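PDB 6OZB: Two-component sensor histidine kinase from Nostoc sp., which binds the bilin chromophore phycoerythrobilin in its GAF domain and probably acts as a phytochrome photoreceptor feeding light signals into histidine kinase signalling. Local coordinates for residues L47-V52 / L166-S171; I112-V117 / C131-D136; V148-V153 / E172-S177. The protein carries 1 engineered substitution. One frame throughout, in Å; residues are numbered along the deposited sequence.

Contact 1: residues L47-V52 / L166-S171. With PEB (phycoerythrobilin), chain F.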
loop_
_atom_site.group_PDB
_atom_site.type_symbol
_atom_site.label_atom_id
_atom_site.label_comp_id
_atom_site.label_asym_id
_atom_site.label_seq_id
_atom_site.Cartn_x
_atom_site.Cartn_y
_atom_site.Cartn_z
ATOM N N LEU C 47 -0.518 17.181 18.372
ATOM C CA LEU C 47 -1.068 16.337 17.320
ATOM C C LEU C 47 -2.495 16.707 16.956
ATOM O O LEU C 47 -2.930 16.481 15.830
ATOM C CB LEU C 47 -1.017 14.878 17.752
ATOM C CG LEU C 47 0.325 14.295 18.136
ATOM C CD1 LEU C 47 0.100 12.924 18.681
ATOM C CD2 LEU C 47 1.239 14.243 16.934
ATOM N N GLY C 48 -3.215 17.284 17.915
ATOM C CA GLY C 48 -4.556 17.785 17.672
ATOM C C GLY C 48 -5.653 16.732 17.642
ATOM O O GLY C 48 -6.785 17.000 17.232
ATOM N N THR C 49 -5.330 15.542 18.103
ATOM C CA THR C 49 -6.254 14.424 18.052
ATOM C C THR C 49 -7.124 14.360 19.303
ATOM O O THR C 49 -6.811 14.996 20.322
ATOM C CB THR C 49 -5.477 13.142 17.911
ATOM O OG1 THR C 49 -4.459 13.145 18.908
ATOM C CG2 THR C 49 -4.852 13.057 16.530
ATOM N N ASP C 50 -8.186 13.560 19.252
ATOM C CA ASP C 50 -9.181 13.561 20.322
ATOM C C ASP C 50 -8.697 12.932 21.617
ATOM O O ASP C 50 -9.176 13.309 22.664
ATOM C CB ASP C 50 -10.444 12.827 19.899
ATOM C CG ASP C 50 -11.222 13.530 18.789
ATOM O OD1 ASP C 50 -11.252 14.785 18.734
ATOM O OD2 ASP C 50 -11.836 12.785 17.973
ATOM N N ARG C 51 -7.794 11.948 21.535
ATOM C CA ARG C 51 -7.357 11.202 22.726
ATOM C C ARG C 51 -5.941 10.703 22.513
ATOM O O ARG C 51 -5.674 10.002 21.539
ATOM C CB ARG C 51 -8.321 10.033 23.016
ATOM C CG ARG C 51 -7.936 9.115 24.207
ATOM C CD ARG C 51 -9.073 8.164 24.618
ATOM N NE ARG C 51 -9.342 7.147 23.599
ATOM C CZ ARG C 51 -10.441 6.404 23.535
ATOM N NH1 ARG C 51 -11.418 6.542 24.424
ATOM N NH2 ARG C 51 -10.576 5.527 22.548
ATOM N N VAL C 52 -5.031 11.111 23.405
ATOM C CA VAL C 52 -3.652 10.622 23.412
ATOM C C VAL C 52 -3.433 9.953 24.752
ATOM O O VAL C 52 -3.855 10.474 25.777
ATOM C CB VAL C 52 -2.641 11.743 23.186
ATOM C CG1 VAL C 52 -1.209 11.270 23.381
ATOM C CG2 VAL C 52 -2.819 12.293 21.781
ATOM N N LEU C 166 3.034 5.060 22.986
ATOM C CA LEU C 166 2.350 6.338 22.810
ATOM C C LEU C 166 1.235 6.110 21.792
ATOM O O LEU C 166 1.499 5.664 20.662
ATOM C CB LEU C 166 3.300 7.417 22.333
ATOM C CG LEU C 166 2.724 8.786 22.013
ATOM C CD1 LEU C 166 2.174 9.404 23.290
ATOM C CD2 LEU C 166 3.795 9.661 21.394
ATOM N N VAL C 167 -0.000 6.349 22.218
ATOM C CA VAL C 167 -1.188 6.034 21.419
ATOM C C VAL C 167 -2.015 7.287 21.128
ATOM O O VAL C 167 -2.382 8.015 22.043
ATOM C CB VAL C 167 -2.094 5.029 22.112
ATOM C CG1 VAL C 167 -3.247 4.599 21.201
ATOM C CG2 VAL C 167 -1.332 3.802 22.507
ATOM N N SER C 168 -2.326 7.518 19.858
ATOM C CA SER C 168 -3.111 8.671 19.441
ATOM C C SER C 168 -4.360 8.192 18.707
ATOM O O SER C 168 -4.241 7.563 17.664
ATOM C CB SER C 168 -2.261 9.559 18.537
ATOM O OG SER C 168 -2.980 10.689 18.040
ATOM N N HIS C 169 -5.533 8.462 19.279
ATOM C CA HIS C 169 -6.831 8.073 18.713
ATOM C C HIS C 169 -7.604 9.296 18.236
ATOM O O HIS C 169 -7.577 10.347 18.887
ATOM C CB HIS C 169 -7.724 7.388 19.731
ATOM C CG HIS C 169 -7.316 5.992 20.092
ATOM N ND1 HIS C 169 -7.888 5.308 21.149
ATOM C CD2 HIS C 169 -6.428 5.144 19.530
ATOM C CE1 HIS C 169 -7.368 4.094 21.218
ATOM N NE2 HIS C 169 -6.486 3.968 20.243
ATOM N N HIS C 170 -8.329 9.146 17.127
ATOM C CA HIS C 170 -9.194 10.207 16.628
ATOM C C HIS C 170 -10.497 9.649 16.121
ATOM O O HIS C 170 -10.526 8.569 15.513
ATOM C CB HIS C 170 -8.489 10.984 15.537
ATOM C CG HIS C 170 -9.028 12.351 15.335
ATOM N ND1 HIS C 170 -9.035 13.299 16.334
ATOM C CD2 HIS C 170 -9.592 12.931 14.253
ATOM C CE1 HIS C 170 -9.566 14.417 15.866
ATOM N NE2 HIS C 170 -9.898 14.225 14.606
ATOM N N SER C 171 -11.581 10.380 16.394
ATOM C CA SER C 171 -12.947 9.950 16.054
ATOM C C SER C 171 -13.314 10.185 14.587
ATOM O O SER C 171 -14.388 9.770 14.121
ATOM C CB SER C 171 -13.968 10.688 16.928
ATOM O OG SER C 171 -14.052 12.060 16.569
HETATM C CHC PEB F . -4.102 -2.665 21.168
HETATM N NC PEB F . -3.750 -4.026 19.066
HETATM C C1C PEB F . -2.885 -4.117 18.019
HETATM C C2C PEB F . -1.913 -3.156 18.133
HETATM C C3C PEB F . -2.162 -2.443 19.286
HETATM C C4C PEB F . -3.322 -3.004 19.866
HETATM C CMC PEB F . -1.254 -1.313 19.734
HETATM C CAC PEB F . -0.762 -2.980 17.087
HETATM C CBC PEB F . -1.274 -2.311 15.823
HETATM C CGC PEB F . -1.385 -0.830 16.074
HETATM O O1C PEB F . -0.348 -0.199 16.426
HETATM O O2C PEB F . -2.488 -0.223 15.925
HETATM N ND PEB F . -4.238 -0.261 20.837
HETATM C C1D PEB F . -3.728 -1.383 21.730
HETATM C C2D PEB F . -4.456 -1.169 22.971
HETATM C C3D PEB F . -5.320 -0.099 22.878
HETATM C C4D PEB F . -5.235 0.529 21.612
HETATM C CMD PEB F . -4.340 -2.124 24.190
HETATM C CAD PEB F . -6.323 0.285 23.980
HETATM C CBD PEB F . -6.490 1.609 24.286
HETATM O OD PEB F . -5.832 1.516 21.206
HETATM N NA PEB F . -7.218 -7.678 19.292
HETATM C C1A PEB F . -8.230 -7.885 20.268
HETATM C C2A PEB F . -8.712 -9.310 20.194
HETATM C C3A PEB F . -7.906 -10.001 19.105
HETATM C C4A PEB F . -6.967 -8.904 18.564
HETATM C CMA PEB F . -8.623 -10.042 21.569
HETATM C CBA PEB F . -9.687 -11.688 18.335
HETATM O OA PEB F . -8.610 -7.027 21.048
HETATM C CHA PEB F . -6.142 -9.110 17.498
HETATM C CAA PEB F . -8.662 -10.615 17.923
HETATM N NB PEB F . -4.693 -6.828 17.646
HETATM C C1B PEB F . -5.152 -8.063 16.996
HETATM C C2B PEB F . -4.501 -8.241 15.720
HETATM C C3B PEB F . -3.631 -7.118 15.538
HETATM C C4B PEB F . -3.717 -6.208 16.735
HETATM C CHB PEB F . -2.960 -5.067 16.821
HETATM C CMB PEB F . -4.718 -9.393 14.793
HETATM C CAB PEB F . -2.746 -6.863 14.336
HETATM C CBB PEB F . -3.454 -5.907 13.401
HETATM C CGB PEB F . -2.572 -5.844 12.153
HETATM O O1B PEB F . -1.413 -5.344 12.267
HETATM O O2B PEB F . -2.985 -6.311 11.063
#
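Arg51 and His169 form an antiparallel hydrogen-bonded pair, with His169 N giving a bond of 2.7 Å to Arg51 O and Arg51 N one of 3.1 Å to His169 O. Asp50 faces the same histidine, which makes a classic beta bulge where strand 51-57 begins. Of the side-chain hydrogen bonds, one runs from Arg51 NH2 to His169 ND1 (3.0 Å), made possible by a bend at chi3 (68°); ND1 lies in the guanidinium plane, although the two flat groups are turned 65° apart. Arg51 NH1 is taken by the carbonyl of Pro76. On the opposite face, Ser168 OG and Thr49 OG1 are hydrogen-bonded at 3.0 Å. Asp50 OD2 is gripped twice by Ser171, from OG at 2.7 Å nearly in line with the C-O bond and from N at 2.9 Å on the anti side. This oxygen also lies over a face of the His170 ring. Apolar packing is slight, with Val52 CG1 3.9 Å from Leu166 CD1. Because ND1 of His169 serves as acceptor, NE2 is the donor of the weak 2.7 Å bond to OD of phycoerythrobilin; Arg51 thus acts as a second-shell residue that probably fixes both the rotation and the tautomer of a pocket histidine.

Contact 2: residues I112-V117 / C131-D136. With PEB (phycoerythrobilin), chain F.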
loop_
_atom_site.group_PDB
_atom_site.type_symbol
_atom_site.label_atom_id
_atom_site.label_comp_id
_atom_site.label_asym_id
_atom_site.label_seq_id
_atom_site.Cartn_x
_atom_site.Cartn_y
_atom_site.Cartn_z
ATOM N N ILE C 112 -3.449 -0.605 7.349
ATOM C CA ILE C 112 -2.519 -0.195 8.413
ATOM C C ILE C 112 -1.191 0.099 7.738
ATOM O O ILE C 112 -0.755 -0.652 6.866
ATOM C CB ILE C 112 -2.350 -1.281 9.496
ATOM C CG1 ILE C 112 -1.312 -0.827 10.536
ATOM C CG2 ILE C 112 -1.909 -2.607 8.884
ATOM C CD1 ILE C 112 -1.217 -1.776 11.780
ATOM N N GLY C 113 -0.580 1.216 8.105
ATOM C CA GLY C 113 0.682 1.624 7.546
ATOM C C GLY C 113 1.747 1.475 8.598
ATOM O O GLY C 113 1.574 1.955 9.719
ATOM N N GLN C 114 2.864 0.864 8.231
ATOM C CA GLN C 114 3.889 0.570 9.212
ATOM C C GLN C 114 5.229 1.026 8.725
ATOM O O GLN C 114 5.585 0.895 7.540
ATOM C CB GLN C 114 3.875 -0.919 9.545
ATOM C CG GLN C 114 2.619 -1.263 10.370
ATOM C CD GLN C 114 2.599 -2.671 10.909
ATOM O OE1 GLN C 114 2.890 -3.641 10.202
ATOM N NE2 GLN C 114 2.274 -2.793 12.198
ATOM N N SER C 115 5.966 1.608 9.657
ATOM C CA SER C 115 7.263 2.192 9.359
ATOM C C SER C 115 8.218 1.762 10.450
ATOM O O SER C 115 8.023 2.130 11.599
ATOM C CB SER C 115 7.172 3.718 9.285
ATOM O OG SER C 115 8.440 4.294 9.140
ATOM N N PRO C 116 9.205 0.921 10.116
ATOM C CA PRO C 116 10.236 0.587 11.090
ATOM C C PRO C 116 11.179 1.750 11.268
ATOM O O PRO C 116 11.286 2.586 10.362
ATOM C CB PRO C 116 10.982 -0.589 10.440
ATOM C CG PRO C 116 10.136 -1.027 9.307
ATOM C CD PRO C 116 9.401 0.173 8.865
ATOM N N VAL C 117 11.847 1.802 12.414
ATOM C CA VAL C 117 12.947 2.729 12.618
ATOM C C VAL C 117 14.196 2.016 12.116
ATOM O O VAL C 117 15.064 2.606 11.467
ATOM C CB VAL C 117 13.104 3.124 14.083
ATOM C CG1 VAL C 117 14.299 4.052 14.251
ATOM C CG2 VAL C 117 11.847 3.803 14.565
ATOM N N CYS C 131 4.537 1.877 4.595
ATOM C CA CYS C 131 3.980 0.876 3.677
ATOM C C CYS C 131 2.614 0.391 4.194
ATOM O O CYS C 131 2.507 -0.047 5.350
ATOM C CB CYS C 131 4.958 -0.293 3.527
ATOM S SG CYS C 131 4.430 -1.625 2.410
ATOM N N TYR C 132 1.574 0.480 3.362
ATOM C CA TYR C 132 0.229 0.121 3.804
ATOM C C TYR C 132 -0.204 -1.282 3.328
ATOM O O TYR C 132 0.033 -1.677 2.199
ATOM C CB TYR C 132 -0.809 1.164 3.325
ATOM C CG TYR C 132 -0.744 2.469 4.108
ATOM C CD1 TYR C 132 0.168 3.465 3.763
ATOM C CD2 TYR C 132 -1.552 2.685 5.189
ATOM C CE1 TYR C 132 0.255 4.627 4.491
ATOM C CE2 TYR C 132 -1.470 3.851 5.926
ATOM C CZ TYR C 132 -0.562 4.816 5.566
ATOM O OH TYR C 132 -0.484 5.985 6.308
ATOM N N ARG C 133 -0.888 -1.992 4.224
ATOM C CA ARG C 133 -1.392 -3.338 3.962
ATOM C C ARG C 133 -2.745 -3.486 4.643
ATOM O O ARG C 133 -3.084 -2.682 5.494
ATOM C CB ARG C 133 -0.419 -4.394 4.493
ATOM C CG ARG C 133 -0.207 -4.316 6.009
ATOM C CD ARG C 133 0.569 -5.521 6.551
ATOM N NE ARG C 133 0.872 -5.352 7.984
ATOM C CZ ARG C 133 0.024 -5.602 8.991
ATOM N NH1 ARG C 133 -1.206 -6.031 8.751
ATOM N NH2 ARG C 133 0.410 -5.419 10.257
ATOM N N PRO C 134 -3.507 -4.530 4.300
ATOM C CA PRO C 134 -4.788 -4.714 5.002
ATOM C C PRO C 134 -4.560 -5.007 6.482
ATOM O O PRO C 134 -3.661 -5.770 6.834
ATOM C CB PRO C 134 -5.417 -5.921 4.281
ATOM C CG PRO C 134 -4.752 -5.936 2.934
ATOM C CD PRO C 134 -3.332 -5.508 3.220
ATOM N N VAL C 135 -5.351 -4.372 7.334
ATOM C CA VAL C 135 -5.249 -4.583 8.775
ATOM C C VAL C 135 -6.218 -5.698 9.174
ATOM O O VAL C 135 -7.246 -5.862 8.545
ATOM C CB VAL C 135 -5.525 -3.298 9.548
ATOM C CG1 VAL C 135 -7.001 -2.894 9.464
ATOM C CG2 VAL C 135 -5.095 -3.419 11.027
ATOM N N ASP C 136 -5.851 -6.493 10.179
ATOM C CA ASP C 136 -6.699 -7.585 10.664
ATOM C C ASP C 136 -8.067 -7.067 11.091
ATOM O O ASP C 136 -8.157 -6.032 11.772
ATOM C CB ASP C 136 -6.037 -8.290 11.845
ATOM C CG ASP C 136 -6.641 -9.654 12.117
ATOM O OD1 ASP C 136 -7.779 -9.702 12.626
ATOM O OD2 ASP C 136 -5.965 -10.680 11.864
HETATM C CHC PEB F . -4.102 -2.665 21.168
HETATM N NC PEB F . -3.750 -4.026 19.066
HETATM C C1C PEB F . -2.885 -4.117 18.019
HETATM C C2C PEB F . -1.913 -3.156 18.133
HETATM C C3C PEB F . -2.162 -2.443 19.286
HETATM C C4C PEB F . -3.322 -3.004 19.866
HETATM C CMC PEB F . -1.254 -1.313 19.734
HETATM C CAC PEB F . -0.762 -2.980 17.087
HETATM C CBC PEB F . -1.274 -2.311 15.823
HETATM C CGC PEB F . -1.385 -0.830 16.074
HETATM O O1C PEB F . -0.348 -0.199 16.426
HETATM O O2C PEB F . -2.488 -0.223 15.925
HETATM N ND PEB F . -4.238 -0.261 20.837
HETATM C C1D PEB F . -3.728 -1.383 21.730
HETATM C C2D PEB F . -4.456 -1.169 22.971
HETATM C C3D PEB F . -5.320 -0.099 22.878
HETATM C C4D PEB F . -5.235 0.529 21.612
HETATM C CMD PEB F . -4.340 -2.124 24.190
HETATM C CAD PEB F . -6.323 0.285 23.980
HETATM C CBD PEB F . -6.490 1.609 24.286
HETATM O OD PEB F . -5.832 1.516 21.206
HETATM N NA PEB F . -7.218 -7.678 19.292
HETATM C C1A PEB F . -8.230 -7.885 20.268
HETATM C C2A PEB F . -8.712 -9.310 20.194
HETATM C C3A PEB F . -7.906 -10.001 19.105
HETATM C C4A PEB F . -6.967 -8.904 18.564
HETATM C CMA PEB F . -8.623 -10.042 21.569
HETATM C CBA PEB F . -9.687 -11.688 18.335
HETATM O OA PEB F . -8.610 -7.027 21.048
HETATM C CHA PEB F . -6.142 -9.110 17.498
HETATM C CAA PEB F . -8.662 -10.615 17.923
HETATM N NB PEB F . -4.693 -6.828 17.646
HETATM C C1B PEB F . -5.152 -8.063 16.996
HETATM C C2B PEB F . -4.501 -8.241 15.720
HETATM C C3B PEB F . -3.631 -7.118 15.538
HETATM C C4B PEB F . -3.717 -6.208 16.735
HETATM C CHB PEB F . -2.960 -5.067 16.821
HETATM C CMB PEB F . -4.718 -9.393 14.793
HETATM C CAB PEB F . -2.746 -6.863 14.336
HETATM C CBB PEB F . -3.454 -5.907 13.401
HETATM C CGB PEB F . -2.572 -5.844 12.153
HETATM O O1B PEB F . -1.413 -5.344 12.267
HETATM O O2B PEB F . -2.985 -6.311 11.063
HETATM O O HOH W 1 3.734 -4.398 7.689
#
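Ile112 and Arg133 are joined through backbone and side chain alike, in the antiparallel pairing of strand 111-115 with strand 131-134, the last strand of the sheet within this chain. Ile112 N bonds to Arg133 O at 2.8 Å, and Arg133 N returns a bond to Ile112 O. CG2 of Ile112 lies 3.5 Å above the guanidinium plane of Arg133, over its centre, and also leans on Val135 CB, while CD1 reaches on to the chromophore. At Gly113, CA makes a CH-pi contact with the Tyr132 ring, 3.6 Å from the centroid and 22° off the normal; a beta carbon here would run into the ring. The other side of the strand pair continues with Gln114, whose backbone exchanges hydrogen bonds with Cys131. Its OE1 accepts from Arg133 NH2 at 3.1 Å, the donor standing well above the amide plane, and a water links OE1 to Arg133 NE; Gln114 NE2 is held by Ser103 OG. Arg133, with CG between the backbone N and the carbonyl carbon (chi1 61°) and the chain extended beyond, delivers a nearly straight bond of 2.9 Å from NH1 to phycoerythrobilin O2B and one of 2.7 Å from NH2 to O1B. Asp136 N, at the N-cap of helix 137-145, gives O2B a second bond, 3.0 Å long, the third to the propionate. A methionine in place of Arg133 would probably leave this propionate without its counter-charge and Gln114 OE1 without its guanidinium donor. The chemistry is that of a carboxylate held by a bidentate guanidinium: two parallel N-H donors, a backbone N-H and the nearby helix start together would favour the ionised propionate and limit its turning.

Contact 3: residues V148-V153 / E172-S177; sequences VKSSVV and ENRTVS. With PEB (phycoerythrobilin), chain F.
The central antiparallel sheet of the GAF domain is covered here by the loop 172-177, which leads from strand 161-170 to helix 178-201 and runs beside the start of strand 150-158, meeting Lys149, Ser150 and Val152. Lys149 and Ser150 both face His170, a classic beta bulge at the strand's beginning. The touching parts run 32° apart. Lys149 CB rests 3.8 Å from Glu172 C at the exposed end. Farther in, Arg174 lies against Ser150: its CG, swung over its own backbone (chi1 57°), is 3.5 Å from Ser150 OG. A water bridges the two residues, 2.9 Å from Ser150 OG and 3.1 Å from Arg174 NH2, whose hydrogen it accepts. That same NH2 has a salt bridge to Glu180, which ties the loop to the first turn of helix 178-201. Val153 puts CB 3.4 Å from phycoerythrobilin O1C. Val152 faces the loop, and its CG2 meets Val176 CG2 at 3.8 Å, the two valines lying alongside and pointing opposite ways, while this Val176 methyl also lies over one face of the Arg174 guanidinium near its rim, 3.9 Å above the plane.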
loop_
_atom_site.group_PDB
_atom_site.type_symbol
_atom_site.label_atom_id
_atom_site.label_comp_id
_atom_site.label_asym_id
_atom_site.label_seq_id
_atom_site.Cartn_x
_atom_site.Cartn_y
_atom_site.Cartn_z
ATOM N N VAL C 148 -13.263 4.946 17.277
ATOM C CA VAL C 148 -11.991 5.456 16.737
ATOM C C VAL C 148 -11.915 5.154 15.228
ATOM O O VAL C 148 -12.091 4.014 14.827
ATOM C CB VAL C 148 -10.823 4.821 17.439
ATOM C CG1 VAL C 148 -9.517 5.206 16.787
ATOM C CG2 VAL C 148 -10.824 5.220 18.909
ATOM N N LYS C 149 -11.644 6.175 14.417
ATOM C CA LYS C 149 -11.444 6.022 12.974
ATOM C C LYS C 149 -9.982 6.103 12.555
ATOM O O LYS C 149 -9.612 5.651 11.457
ATOM C CB LYS C 149 -12.262 7.093 12.229
ATOM C CG LYS C 149 -13.764 6.779 12.268
ATOM C CD LYS C 149 -14.603 7.742 11.472
ATOM C CE LYS C 149 -16.078 7.402 11.615
ATOM N NZ LYS C 149 -16.908 8.398 10.892
ATOM N N SER C 150 -9.141 6.650 13.437
ATOM C CA SER C 150 -7.715 6.788 13.191
ATOM C C SER C 150 -6.943 6.461 14.438
ATOM O O SER C 150 -7.196 7.077 15.484
ATOM C CB SER C 150 -7.381 8.234 12.781
ATOM O OG SER C 150 -5.985 8.499 12.811
ATOM N N SER C 151 -5.962 5.570 14.316
ATOM C CA SER C 151 -5.086 5.234 15.435
ATOM C C SER C 151 -3.636 5.356 14.986
ATOM O O SER C 151 -3.295 4.941 13.878
ATOM C CB SER C 151 -5.370 3.827 15.923
ATOM O OG SER C 151 -4.464 3.444 16.930
ATOM N N VAL C 152 -2.785 5.929 15.835
ATOM C CA VAL C 152 -1.348 5.999 15.556
ATOM C C VAL C 152 -0.622 5.577 16.815
ATOM O O VAL C 152 -0.907 6.113 17.898
ATOM C CB VAL C 152 -0.880 7.407 15.143
ATOM C CG1 VAL C 152 0.617 7.396 14.785
ATOM C CG2 VAL C 152 -1.662 7.924 13.964
ATOM N N VAL C 153 0.286 4.610 16.679
ATOM C CA VAL C 153 1.012 4.052 17.827
ATOM C C VAL C 153 2.513 4.051 17.583
ATOM O O VAL C 153 2.972 3.644 16.534
ATOM C CB VAL C 153 0.546 2.625 18.106
ATOM C CG1 VAL C 153 1.363 1.965 19.197
ATOM C CG2 VAL C 153 -0.939 2.642 18.502
ATOM N N GLU C 172 -12.416 10.839 13.860
ATOM C CA GLU C 172 -12.647 11.154 12.470
ATOM C C GLU C 172 -11.499 10.712 11.600
ATOM O O GLU C 172 -10.356 10.596 12.053
ATOM C CB GLU C 172 -12.867 12.655 12.329
ATOM C CG GLU C 172 -14.137 13.095 13.059
ATOM C CD GLU C 172 -14.459 14.563 12.913
ATOM O OE1 GLU C 172 -13.698 15.291 12.241
ATOM O OE2 GLU C 172 -15.482 14.989 13.491
ATOM N N ASN C 173 -11.827 10.484 10.338
ATOM C CA ASN C 173 -10.830 10.076 9.351
ATOM C C ASN C 173 -9.713 11.103 9.256
ATOM O O ASN C 173 -9.940 12.314 9.283
ATOM C CB ASN C 173 -11.469 9.888 7.961
ATOM C CG ASN C 173 -12.653 8.929 7.972
ATOM O OD1 ASN C 173 -13.747 9.264 7.505
ATOM N ND2 ASN C 173 -12.437 7.732 8.493
ATOM N N ARG C 174 -8.478 10.636 9.166
ATOM C CA ARG C 174 -7.431 11.586 8.836
ATOM C C ARG C 174 -6.267 10.897 8.176
ATOM O O ARG C 174 -6.182 9.675 8.190
ATOM C CB ARG C 174 -6.977 12.354 10.063
ATOM C CG ARG C 174 -6.503 11.518 11.183
ATOM C CD ARG C 174 -6.167 12.435 12.358
ATOM N NE ARG C 174 -5.185 11.862 13.245
ATOM C CZ ARG C 174 -3.898 12.199 13.261
ATOM N NH1 ARG C 174 -3.423 13.117 12.425
ATOM N NH2 ARG C 174 -3.090 11.606 14.125
ATOM N N THR C 175 -5.439 11.699 7.521
ATOM C CA THR C 175 -4.194 11.219 6.920
ATOM C C THR C 175 -3.063 11.501 7.878
ATOM O O THR C 175 -3.100 12.482 8.610
ATOM C CB THR C 175 -3.895 11.888 5.583
ATOM O OG1 THR C 175 -3.789 13.290 5.795
ATOM C CG2 THR C 175 -4.989 11.592 4.570
ATOM N N VAL C 176 -2.040 10.657 7.861
ATOM C CA VAL C 176 -0.910 10.843 8.737
ATOM C C VAL C 176 0.349 10.878 7.910
ATOM O O VAL C 176 0.614 9.978 7.115
ATOM C CB VAL C 176 -0.837 9.715 9.817
ATOM C CG1 VAL C 176 0.389 9.894 10.709
ATOM C CG2 VAL C 176 -2.097 9.674 10.629
ATOM N N SER C 177 1.110 11.947 8.104
ATOM C CA SER C 177 2.332 12.200 7.363
ATOM C C SER C 177 3.561 11.653 8.062
ATOM O O SER C 177 3.551 11.384 9.263
ATOM C CB SER C 177 2.535 13.699 7.181
ATOM O OG SER C 177 2.901 14.290 8.430
HETATM C CHC PEB F . -4.102 -2.665 21.168
HETATM N NC PEB F . -3.750 -4.026 19.066
HETATM C C1C PEB F . -2.885 -4.117 18.019
HETATM C C2C PEB F . -1.913 -3.156 18.133
HETATM C C3C PEB F . -2.162 -2.443 19.286
HETATM C C4C PEB F . -3.322 -3.004 19.866
HETATM C CMC PEB F . -1.254 -1.313 19.734
HETATM C CAC PEB F . -0.762 -2.980 17.087
HETATM C CBC PEB F . -1.274 -2.311 15.823
HETATM C CGC PEB F . -1.385 -0.830 16.074
HETATM O O1C PEB F . -0.348 -0.199 16.426
HETATM O O2C PEB F . -2.488 -0.223 15.925
HETATM N ND PEB F . -4.238 -0.261 20.837
HETATM C C1D PEB F . -3.728 -1.383 21.730
HETATM C C2D PEB F . -4.456 -1.169 22.971
HETATM C C3D PEB F . -5.320 -0.099 22.878
HETATM C C4D PEB F . -5.235 0.529 21.612
HETATM C CMD PEB F . -4.340 -2.124 24.190
HETATM C CAD PEB F . -6.323 0.285 23.980
HETATM C CBD PEB F . -6.490 1.609 24.286
HETATM O OD PEB F . -5.832 1.516 21.206
HETATM N NA PEB F . -7.218 -7.678 19.292
HETATM C C1A PEB F . -8.230 -7.885 20.268
HETATM C C2A PEB F . -8.712 -9.310 20.194
HETATM C C3A PEB F . -7.906 -10.001 19.105
HETATM C C4A PEB F . -6.967 -8.904 18.564
HETATM C CMA PEB F . -8.623 -10.042 21.569
HETATM C CBA PEB F . -9.687 -11.688 18.335
HETATM O OA PEB F . -8.610 -7.027 21.048
HETATM C CHA PEB F . -6.142 -9.110 17.498
HETATM C CAA PEB F . -8.662 -10.615 17.923
HETATM N NB PEB F . -4.693 -6.828 17.646
HETATM C C1B PEB F . -5.152 -8.063 16.996
HETATM C C2B PEB F . -4.501 -8.241 15.720
HETATM C C3B PEB F . -3.631 -7.118 15.538
HETATM C C4B PEB F . -3.717 -6.208 16.735
HETATM C CHB PEB F . -2.960 -5.067 16.821
HETATM C CMB PEB F . -4.718 -9.393 14.793
HETATM C CAB PEB F . -2.746 -6.863 14.336
HETATM C CBB PEB F . -3.454 -5.907 13.401
HETATM C CGB PEB F . -2.572 -5.844 12.153
HETATM O O1B PEB F . -1.413 -5.344 12.267
HETATM O O2B PEB F . -2.985 -6.311 11.063
HETATM O O HOH W 2 -4.857 9.359 15.307
#

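Contacts 1 and 3 are neighbours, with centres 8 Å apart, because strands 161-170 and 150-158 lie side by side in the sheet: Ser168 N is 2.8 Å from Val152 O, and His170 O is 2.9 Å from Lys149 N. Contact 2 lies beyond strand 102-106 in the same sheet, its centre 13 Å from that of contact 3 and 18 Å from that of contact 1. Contacts 1 and 2, about 11 Å apart at their nearest atoms, are joined through phycoerythrobilin. Contact 1 meets the ring D carbonyl, contact 2 holds the ring B propionate, and contact 3 approaches the ring C propionate through Val153. Thr175 of contact 3 packs on Asp136 of a neighbouring subunit.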